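Local atomic coordinates of putative mannose-6-phosphate isomerase YvyI (Bacillus subtilis, PDB entry 1QWR), a protein that probably catalyses the zinc-dependent interconversion of D-mannose 6-phosphate and D-fructose 6-phosphate, as a type 1 phosphomannose isomerase of the cupin superfamily. Residues Pro13-Lys18 and Glu36-Cys41; Trp42-His47 and Lys62-Leu67; Leu115-Cys120 and Gln189-Thr194. All coordinates share one frame; numbering follows the deposited sequence.

Contact 1 (Pro13-Lys18 and Glu36-Cys41); sequences PVFKEK and ESTGEC. With SO4 (sulfate ion), chain C.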
loop_
_atom_site.group_PDB
_atom_site.type_symbol
_atom_site.label_atom_id
_atom_site.label_comp_id
_atom_site.label_asym_id
_atom_site.label_seq_id
_atom_site.Cartn_x
_atom_site.Cartn_y
_atom_site.Cartn_z
ATOM N N PRO A 13 0.383 -7.687 -11.979
ATOM C CA PRO A 13 1.410 -7.091 -11.117
ATOM C C PRO A 13 2.728 -6.657 -11.776
ATOM O O PRO A 13 3.195 -7.252 -12.750
ATOM C CB PRO A 13 1.624 -8.158 -10.045
ATOM C CG PRO A 13 1.292 -9.443 -10.737
ATOM C CD PRO A 13 0.109 -9.088 -11.612
ATOM N N VAL A 14 3.309 -5.615 -11.197
ATOM C CA VAL A 14 4.581 -5.033 -11.610
ATOM C C VAL A 14 5.498 -5.283 -10.413
ATOM O O VAL A 14 5.027 -5.235 -9.277
ATOM C CB VAL A 14 4.431 -3.509 -11.797
ATOM C CG1 VAL A 14 5.786 -2.859 -12.041
ATOM C CG2 VAL A 14 3.490 -3.238 -12.962
ATOM N N PHE A 15 6.788 -5.536 -10.636
ATOM C CA PHE A 15 7.682 -5.797 -9.510
ATOM C C PHE A 15 8.888 -4.874 -9.437
ATOM O O PHE A 15 9.369 -4.384 -10.456
ATOM C CB PHE A 15 8.150 -7.258 -9.541
ATOM C CG PHE A 15 7.026 -8.252 -9.389
ATOM C CD1 PHE A 15 6.526 -8.577 -8.130
ATOM C CD2 PHE A 15 6.435 -8.812 -10.508
ATOM C CE1 PHE A 15 5.430 -9.456 -7.991
ATOM C CE2 PHE A 15 5.349 -9.680 -10.388
ATOM C CZ PHE A 15 4.843 -10.004 -9.125
ATOM N N LYS A 16 9.382 -4.653 -8.221
ATOM C CA LYS A 16 10.544 -3.799 -8.020
ATOM C C LYS A 16 11.584 -4.464 -7.133
ATOM O O LYS A 16 11.282 -4.876 -6.019
ATOM C CB LYS A 16 10.152 -2.472 -7.355
ATOM C CG LYS A 16 9.168 -1.625 -8.133
ATOM C CD LYS A 16 9.748 -1.163 -9.469
ATOM C CE LYS A 16 8.830 -0.147 -10.134
ATOM N NZ LYS A 16 9.236 0.109 -11.546
ATOM N N GLU A 17 12.816 -4.548 -7.623
ATOM C CA GLU A 17 13.907 -5.105 -6.823
ATOM C C GLU A 17 14.291 -4.128 -5.709
ATOM O O GLU A 17 14.218 -2.912 -5.885
ATOM C CB GLU A 17 15.135 -5.351 -7.705
ATOM C CG GLU A 17 14.980 -6.494 -8.663
ATOM C CD GLU A 17 16.163 -6.617 -9.610
ATOM O OE1 GLU A 17 17.322 -6.561 -9.140
ATOM O OE2 GLU A 17 15.927 -6.773 -10.824
ATOM N N LYS A 18 14.701 -4.664 -4.566
ATOM C CA LYS A 18 15.100 -3.849 -3.425
ATOM C C LYS A 18 16.208 -4.580 -2.687
ATOM O O LYS A 18 16.178 -5.812 -2.577
ATOM C CB LYS A 18 13.923 -3.648 -2.473
ATOM C CG LYS A 18 12.831 -2.719 -2.994
ATOM C CD LYS A 18 13.259 -1.251 -2.878
ATOM C CE LYS A 18 12.160 -0.316 -3.395
ATOM N NZ LYS A 18 12.464 1.128 -3.171
ATOM N N GLU A 36 15.985 -12.435 -6.933
ATOM C CA GLU A 36 15.816 -13.111 -5.652
ATOM C C GLU A 36 15.803 -12.075 -4.522
ATOM O O GLU A 36 15.777 -12.429 -3.341
ATOM C CB GLU A 36 16.923 -14.149 -5.443
ATOM C CG GLU A 36 17.018 -15.130 -6.602
ATOM C CD GLU A 36 15.726 -15.900 -6.836
ATOM O OE1 GLU A 36 15.417 -16.800 -6.032
ATOM O OE2 GLU A 36 15.011 -15.602 -7.822
ATOM N N SER A 37 15.825 -10.795 -4.899
ATOM C CA SER A 37 15.746 -9.692 -3.936
ATOM C C SER A 37 14.631 -8.772 -4.414
ATOM O O SER A 37 14.877 -7.634 -4.773
ATOM C CB SER A 37 17.054 -8.888 -3.876
ATOM O OG SER A 37 18.032 -9.572 -3.119
ATOM N N THR A 38 13.403 -9.285 -4.445
ATOM C CA THR A 38 12.267 -8.481 -4.901
ATOM C C THR A 38 11.528 -7.978 -3.658
ATOM O O THR A 38 10.981 -8.762 -2.892
ATOM C CB THR A 38 11.330 -9.337 -5.799
ATOM O OG1 THR A 38 12.057 -9.745 -6.977
ATOM C CG2 THR A 38 10.083 -8.536 -6.225
ATOM N N GLY A 39 11.531 -6.663 -3.455
ATOM C CA GLY A 39 10.874 -6.117 -2.288
ATOM C C GLY A 39 9.454 -5.642 -2.494
ATOM O O GLY A 39 8.651 -5.685 -1.558
ATOM N N GLU A 40 9.115 -5.206 -3.702
ATOM C CA GLU A 40 7.762 -4.680 -3.895
ATOM C C GLU A 40 6.990 -5.217 -5.090
ATOM O O GLU A 40 7.547 -5.456 -6.159
ATOM C CB GLU A 40 7.801 -3.143 -4.014
ATOM C CG GLU A 40 8.690 -2.422 -2.973
ATOM C CD GLU A 40 8.515 -0.892 -2.952
ATOM O OE1 GLU A 40 8.014 -0.309 -3.940
ATOM O OE2 GLU A 40 8.901 -0.261 -1.932
ATOM N N CYS A 41 5.699 -5.426 -4.865
ATOM C CA CYS A 41 4.783 -5.798 -5.921
ATOM C C CYS A 41 3.841 -4.582 -6.003
ATOM O O CYS A 41 3.111 -4.315 -5.050
ATOM C CB CYS A 41 3.952 -7.021 -5.544
ATOM S SG CYS A 41 2.607 -7.352 -6.731
HETATM S S SO4 C . 12.946 2.138 0.750
HETATM O O1 SO4 C . 13.843 1.898 1.909
HETATM O O2 SO4 C . 13.291 1.233 -0.350
HETATM O O3 SO4 C . 13.047 3.539 0.313
HETATM O O4 SO4 C . 11.558 1.868 1.173
HETATM O O HOH W 1 9.532 2.209 -2.821
#

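Contact 2 (Trp42-His47 and Lys62-Leu67); sequences WAISAH and KTLIEL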
loop_
_atom_site.group_PDB
_atom_site.type_symbol
_atom_site.label_atom_id
_atom_site.label_comp_id
_atom_site.label_asym_id
_atom_site.label_seq_id
_atom_site.Cartn_x
_atom_site.Cartn_y
_atom_site.Cartn_z
ATOM N N TRP A 42 3.908 -3.824 -7.100
ATOM C CA TRP A 42 3.022 -2.684 -7.332
ATOM C C TRP A 42 1.800 -3.400 -7.931
ATOM O O TRP A 42 1.758 -3.743 -9.121
ATOM C CB TRP A 42 3.695 -1.707 -8.311
ATOM C CG TRP A 42 4.861 -0.983 -7.648
ATOM C CD1 TRP A 42 5.600 -1.413 -6.577
ATOM C CD2 TRP A 42 5.406 0.295 -8.021
ATOM N NE1 TRP A 42 6.570 -0.475 -6.259
ATOM C CE2 TRP A 42 6.467 0.579 -7.132
ATOM C CE3 TRP A 42 5.094 1.223 -9.023
ATOM C CZ2 TRP A 42 7.219 1.758 -7.214
ATOM C CZ3 TRP A 42 5.840 2.398 -9.105
ATOM C CH2 TRP A 42 6.889 2.650 -8.205
ATOM N N ALA A 43 0.826 -3.637 -7.051
ATOM C CA ALA A 43 -0.383 -4.428 -7.319
ATOM C C ALA A 43 -1.546 -3.722 -8.006
ATOM O O ALA A 43 -2.139 -4.251 -8.943
ATOM C CB ALA A 43 -0.836 -5.053 -5.981
ATOM N N ILE A 44 -1.914 -2.559 -7.505
ATOM C CA ILE A 44 -2.929 -1.754 -8.196
ATOM C C ILE A 44 -2.150 -0.442 -8.344
ATOM O O ILE A 44 -1.947 0.299 -7.387
ATOM C CB ILE A 44 -4.208 -1.547 -7.377
ATOM C CG1 ILE A 44 -4.929 -2.903 -7.176
ATOM C CG2 ILE A 44 -5.161 -0.604 -8.143
ATOM C CD1 ILE A 44 -4.684 -3.573 -5.791
ATOM N N SER A 45 -1.676 -0.174 -9.550
ATOM C CA SER A 45 -0.849 1.001 -9.756
ATOM C C SER A 45 -1.120 1.762 -11.029
ATOM O O SER A 45 -1.351 1.159 -12.074
ATOM C CB SER A 45 0.630 0.566 -9.775
ATOM O OG SER A 45 1.505 1.557 -10.338
ATOM N N ALA A 46 -1.102 3.088 -10.922
ATOM C CA ALA A 46 -1.209 3.952 -12.087
ATOM C C ALA A 46 0.014 4.880 -12.025
ATOM O O ALA A 46 0.058 5.941 -12.667
ATOM C CB ALA A 46 -2.490 4.775 -12.070
ATOM N N HIS A 47 1.022 4.492 -11.254
ATOM C CA HIS A 47 2.195 5.359 -11.177
ATOM C C HIS A 47 3.001 5.193 -12.465
ATOM O O HIS A 47 3.205 4.076 -12.930
ATOM C CB HIS A 47 3.066 5.023 -9.957
ATOM C CG HIS A 47 4.043 6.109 -9.620
ATOM N ND1 HIS A 47 5.227 6.289 -10.311
ATOM C CD2 HIS A 47 3.952 7.142 -8.751
ATOM C CE1 HIS A 47 5.818 7.390 -9.882
ATOM N NE2 HIS A 47 5.066 7.928 -8.937
ATOM N N LYS A 62 -4.489 -2.454 -21.663
ATOM C CA LYS A 62 -4.430 -1.035 -21.328
ATOM C C LYS A 62 -3.833 -0.830 -19.935
ATOM O O LYS A 62 -3.953 -1.709 -19.084
ATOM C CB LYS A 62 -5.832 -0.437 -21.387
ATOM C CG LYS A 62 -6.425 -0.455 -22.807
ATOM C CD LYS A 62 -7.574 0.521 -22.930
ATOM C CE LYS A 62 -8.135 0.564 -24.362
ATOM N NZ LYS A 62 -7.132 0.979 -25.388
ATOM N N THR A 63 -3.191 0.310 -19.691
ATOM C CA THR A 63 -2.622 0.551 -18.362
ATOM C C THR A 63 -3.696 1.225 -17.526
ATOM O O THR A 63 -4.666 1.753 -18.065
ATOM C CB THR A 63 -1.428 1.516 -18.364
ATOM O OG1 THR A 63 -1.877 2.822 -18.766
ATOM C CG2 THR A 63 -0.326 1.026 -19.292
ATOM N N LEU A 64 -3.513 1.234 -16.207
ATOM C CA LEU A 64 -4.501 1.867 -15.350
ATOM C C LEU A 64 -4.525 3.351 -15.642
ATOM O O LEU A 64 -5.547 3.989 -15.462
ATOM C CB LEU A 64 -4.183 1.614 -13.873
ATOM C CG LEU A 64 -5.275 1.987 -12.871
ATOM C CD1 LEU A 64 -6.614 1.324 -13.255
ATOM C CD2 LEU A 64 -4.845 1.516 -11.470
ATOM N N ILE A 65 -3.407 3.911 -16.124
ATOM C CA ILE A 65 -3.401 5.337 -16.454
ATOM C C ILE A 65 -4.353 5.598 -17.636
ATOM O O ILE A 65 -5.129 6.558 -17.618
ATOM C CB ILE A 65 -1.973 5.832 -16.830
ATOM C CG1 ILE A 65 -1.038 5.646 -15.618
ATOM C CG2 ILE A 65 -2.031 7.299 -17.292
ATOM C CD1 ILE A 65 0.443 5.855 -15.898
ATOM N N GLU A 66 -4.273 4.764 -18.669
ATOM C CA GLU A 66 -5.145 4.931 -19.831
ATOM C C GLU A 66 -6.621 4.779 -19.412
ATOM O O GLU A 66 -7.501 5.462 -19.933
ATOM C CB GLU A 66 -4.778 3.923 -20.933
ATOM C CG GLU A 66 -5.674 4.008 -22.168
ATOM C CD GLU A 66 -5.091 3.312 -23.388
ATOM O OE1 GLU A 66 -5.798 3.224 -24.416
ATOM O OE2 GLU A 66 -3.926 2.866 -23.324
ATOM N N LEU A 67 -6.892 3.884 -18.471
ATOM C CA LEU A 67 -8.264 3.721 -17.983
ATOM C C LEU A 67 -8.705 4.992 -17.271
ATOM O O LEU A 67 -9.799 5.512 -17.483
ATOM C CB LEU A 67 -8.353 2.539 -17.018
ATOM C CG LEU A 67 -8.620 1.167 -17.616
ATOM C CD1 LEU A 67 -9.063 0.229 -16.494
ATOM C CD2 LEU A 67 -9.730 1.260 -18.665
#

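Contact 3 (Leu115-Cys120 and Gln189-Thr194); sequences LGKTEC and QNSDAT. With ZN (zinc ion), chain E.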
loop_
_atom_site.group_PDB
_atom_site.type_symbol
_atom_site.label_atom_id
_atom_site.label_comp_id
_atom_site.label_asym_id
_atom_site.label_seq_id
_atom_site.Cartn_x
_atom_site.Cartn_y
_atom_site.Cartn_z
ATOM N N LEU A 115 2.324 13.701 -6.199
ATOM C CA LEU A 115 1.418 13.769 -5.051
ATOM C C LEU A 115 2.207 13.482 -3.786
ATOM O O LEU A 115 3.327 12.954 -3.846
ATOM C CB LEU A 115 0.315 12.710 -5.175
ATOM C CG LEU A 115 -0.738 12.830 -6.276
ATOM C CD1 LEU A 115 -1.735 11.664 -6.164
ATOM C CD2 LEU A 115 -1.462 14.155 -6.147
ATOM N N GLY A 116 1.634 13.826 -2.638
ATOM C CA GLY A 116 2.296 13.514 -1.374
ATOM C C GLY A 116 2.099 12.018 -1.152
ATOM O O GLY A 116 1.484 11.351 -1.994
ATOM N N LYS A 117 2.584 11.470 -0.045
ATOM C CA LYS A 117 2.421 10.029 0.171
ATOM C C LYS A 117 1.974 9.618 1.586
ATOM O O LYS A 117 2.740 9.042 2.362
ATOM C CB LYS A 117 3.715 9.280 -0.219
ATOM C CG LYS A 117 3.619 7.774 -0.567
ATOM C CD LYS A 117 4.953 7.406 -1.313
ATOM C CE LYS A 117 5.143 5.979 -1.714
ATOM N NZ LYS A 117 5.402 5.109 -0.561
ATOM N N THR A 118 0.740 9.959 1.924
ATOM C CA THR A 118 0.160 9.484 3.175
ATOM C C THR A 118 -0.096 8.009 2.811
ATOM O O THR A 118 -0.413 7.705 1.657
ATOM C CB THR A 118 -1.147 10.219 3.462
ATOM O OG1 THR A 118 -0.820 11.503 4.006
ATOM C CG2 THR A 118 -2.025 9.443 4.469
ATOM N N GLU A 119 0.065 7.095 3.767
ATOM C CA GLU A 119 -0.105 5.676 3.477
ATOM C C GLU A 119 -0.498 4.906 4.730
ATOM O O GLU A 119 -0.631 5.474 5.809
ATOM C CB GLU A 119 1.209 5.111 2.934
ATOM C CG GLU A 119 2.343 5.292 3.950
ATOM C CD GLU A 119 3.680 4.796 3.462
ATOM O OE1 GLU A 119 3.869 4.695 2.242
ATOM O OE2 GLU A 119 4.550 4.510 4.316
ATOM N N CYS A 120 -0.714 3.609 4.572
ATOM C CA CYS A 120 -1.059 2.779 5.714
ATOM C C CYS A 120 -0.592 1.348 5.458
ATOM O O CYS A 120 -0.368 0.924 4.300
ATOM C CB CYS A 120 -2.566 2.857 5.996
ATOM S SG CYS A 120 -3.571 2.092 4.691
ATOM N N GLN A 189 -1.050 6.974 -1.378
ATOM C CA GLN A 189 -1.450 7.858 -2.463
ATOM C C GLN A 189 -0.543 7.436 -3.612
ATOM O O GLN A 189 0.522 6.862 -3.380
ATOM C CB GLN A 189 -1.141 9.319 -2.153
ATOM C CG GLN A 189 -1.936 9.878 -1.001
ATOM C CD GLN A 189 -1.638 11.339 -0.814
ATOM O OE1 GLN A 189 -2.139 12.197 -1.557
ATOM N NE2 GLN A 189 -0.801 11.638 0.154
ATOM N N ASN A 190 -0.962 7.767 -4.834
ATOM C CA ASN A 190 -0.221 7.468 -6.078
ATOM C C ASN A 190 0.997 8.412 -6.164
ATOM O O ASN A 190 0.945 9.514 -6.720
ATOM C CB ASN A 190 -1.189 7.671 -7.247
ATOM C CG ASN A 190 -0.522 7.497 -8.600
ATOM O OD1 ASN A 190 0.588 6.966 -8.707
ATOM N ND2 ASN A 190 -1.212 7.937 -9.645
ATOM N N SER A 191 2.099 7.970 -5.576
ATOM C CA SER A 191 3.285 8.804 -5.472
ATOM C C SER A 191 4.488 7.928 -5.194
ATOM O O SER A 191 4.330 6.817 -4.682
ATOM C CB SER A 191 3.084 9.786 -4.297
ATOM O OG SER A 191 4.303 10.336 -3.803
ATOM N N ASP A 192 5.684 8.418 -5.528
ATOM C CA ASP A 192 6.918 7.682 -5.260
ATOM C C ASP A 192 7.868 8.645 -4.553
ATOM O O ASP A 192 9.081 8.465 -4.583
ATOM C CB ASP A 192 7.530 7.177 -6.580
ATOM C CG ASP A 192 8.648 6.156 -6.371
ATOM O OD1 ASP A 192 8.604 5.365 -5.398
ATOM O OD2 ASP A 192 9.572 6.133 -7.217
ATOM N N ALA A 193 7.298 9.663 -3.911
ATOM C CA ALA A 193 8.084 10.679 -3.196
ATOM C C ALA A 193 8.579 10.191 -1.839
ATOM O O ALA A 193 7.807 10.063 -0.868
ATOM C CB ALA A 193 7.263 11.932 -3.038
ATOM N N THR A 194 9.887 9.936 -1.771
ATOM C CA THR A 194 10.506 9.425 -0.554
ATOM C C THR A 194 11.819 10.114 -0.221
ATOM O O THR A 194 12.690 10.216 -1.072
ATOM C CB THR A 194 10.801 7.926 -0.698
ATOM O OG1 THR A 194 9.570 7.227 -0.907
ATOM C CG2 THR A 194 11.501 7.388 0.554
HETATM ZN ZN ZN E . 6.905 4.341 3.477
HETATM O O HOH W 2 2.003 11.480 -8.377
HETATM O O HOH W 3 6.008 3.921 1.076
#

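Contact 1 (Pro13-Lys18 and Glu36-Cys41)
K16 and E40 form the hydrogen-bonded pair at the middle of two antiparallel strands: K16 N donates to E40 O over 2.9 Å, and E40 N returns a straight bond (168°) to K16 O in the carbonyl plane. The same K16 O also takes a weak bond from G39 N, so two successive residues face one. This doubling is a classic beta bulge; it shifts the register, and beyond it K18 N reaches S37 O at 3.0 Å. At G39 a side chain would run into K18 CB, which explains how K18 CB and CG can lie close to the glycine CA.

From there the K18 chain, bent at chi2 (-77°), passes over the E40 side chain, K18 CE 3.6 Å from E40 OE2. K18 NZ stops 4.0 Å from E40 OE2, beyond a salt bridge; water 1 spans the interval, accepting from K18 NZ and donating to E40 OE2 at 2.7 Å. K18 NZ also donates to O2 of a sulfate, probably from the crystallisation liquor, at 2.9 Å. On the opposite face C41 SG, anti to its own backbone N (chi1 171°), sits obliquely by the F15 ring, 3.7 Å from F15 CE1, and touches P13 CB.

Farther out, K88 and W42 hold E40 OE1, while R196, K99 and R210 join K18 around the sulfate, a site consistent with binding the substrate phosphate.

Contact 2 (Trp42-His47 and Lys62-Leu67)
L64 meets residues 44-46 with most of its side chain. L64 CB lies 3.4 Å from S45 O and also touches the methyl of A46, at 4.0 Å from A46 CB. The next atom, CG, rests against that same methyl. With CG placed anti to the backbone N (chi1 -169°), the branch is carried over the S45 carbonyl, where L64 CD2 comes 3.6 Å from S45 O and ends against I44 CG2, at 4.0 Å. The side chains of I44 and L64 run at a slant to one another, and I298 of strand 296-299 touches both.

Both segments belong to the type I phosphomannose isomerase catalytic domain, of the cupin clan, and the contact sets the first turn of helix 64-70 against the backbone of residues 44-46. The helix opens with T63 as N-cap, T63 OG1 accepting from E66 N at 3.1 Å, which gives one of the first-turn amides a partner.

I65 meets the same methyl beside L64. I65 CG1 stands 3.9 Å from A46 CB, and both CG1 and CD1 crowd the A46 carbonyl, I65 CG1 approaching A46 O to 3.2 Å. Across this apolar meeting the backbone of 45-47 is shaped by an ST turn: S45 OG accepts from H47 N at 3.1 Å and is bonded to G50 O as well. The CB of H47 points away from the helix segment, and H47 NE2 is hydrogen-bonded to E114.

Contact 3 (Leu115-Cys120 and Gln189-Thr194)
L115 sets its side chain against the carbonyl oxygen of N190, with L115 CD1 3.5 Å from N190 O, and water 2 joins the two main chains by accepting from L115 N and donating to N190 O. The L115 carbonyl is gripped by S191: S191 OG donates to L115 O at 2.8 Å, approaching from above the carbonyl plane (44° out of it). Because the same OG accepts from A193 N, closing an ST turn, this one atom ties the loop to itself and to its neighbour. An alanine in place of S191 would remove the hydroxyl and is likely to leave L115 O and A193 N without these partners, letting the turn relax. G116 O lies 3.2 Å from S191 CB.

K117 stretches past S191 with its CG anti to the backbone N (chi1 -158°). K117 CE packs 3.2 Å from S191 O, and a bend at chi4 (-72°) brings NZ to E119 OE1, forming a salt bridge whose hydrogen bond is weak. T118 then receives a backbone bond, from Q189 N to T118 O at 3.2 Å, while its own hydroxyl is bonded to S172 N.

E119 starts the strand, and E119 OE2 binds zinc at 2.5 Å; H101 and H176 also bind the metal, at the centre of this cupin fold. Strand 119-126 continues from here between strands 167-170 and 182-189, and the loop holding residues 190-194 leads from strand 182-189 towards strand 195-198.

In the fold
Strand 38-44 carries contact 1 directly into contact 2; the centres of the two contacts are 16 Å apart. V14 O and W42 N, 2.8 Å apart, probably continue the hydrogen bonding, and K16, its NZ hydrogen-bonded to K49 O, makes a cation-pi contact with W42. Contact 2 in turn meets contact 3 through H47: H47 CA lies 3.4 Å from N190 OD1, and H47 NE2 packs on D192 CB. Contacts 1 and 3 do not touch, their nearest atoms being about 6 Å apart, yet both probably border the catalytic pocket. Contact 3 supplies a zinc ligand; the E40 side chain is about 7 Å from the metal, and the side chains of K18 and R196, the probable active-site arginine, are about 5 Å apart.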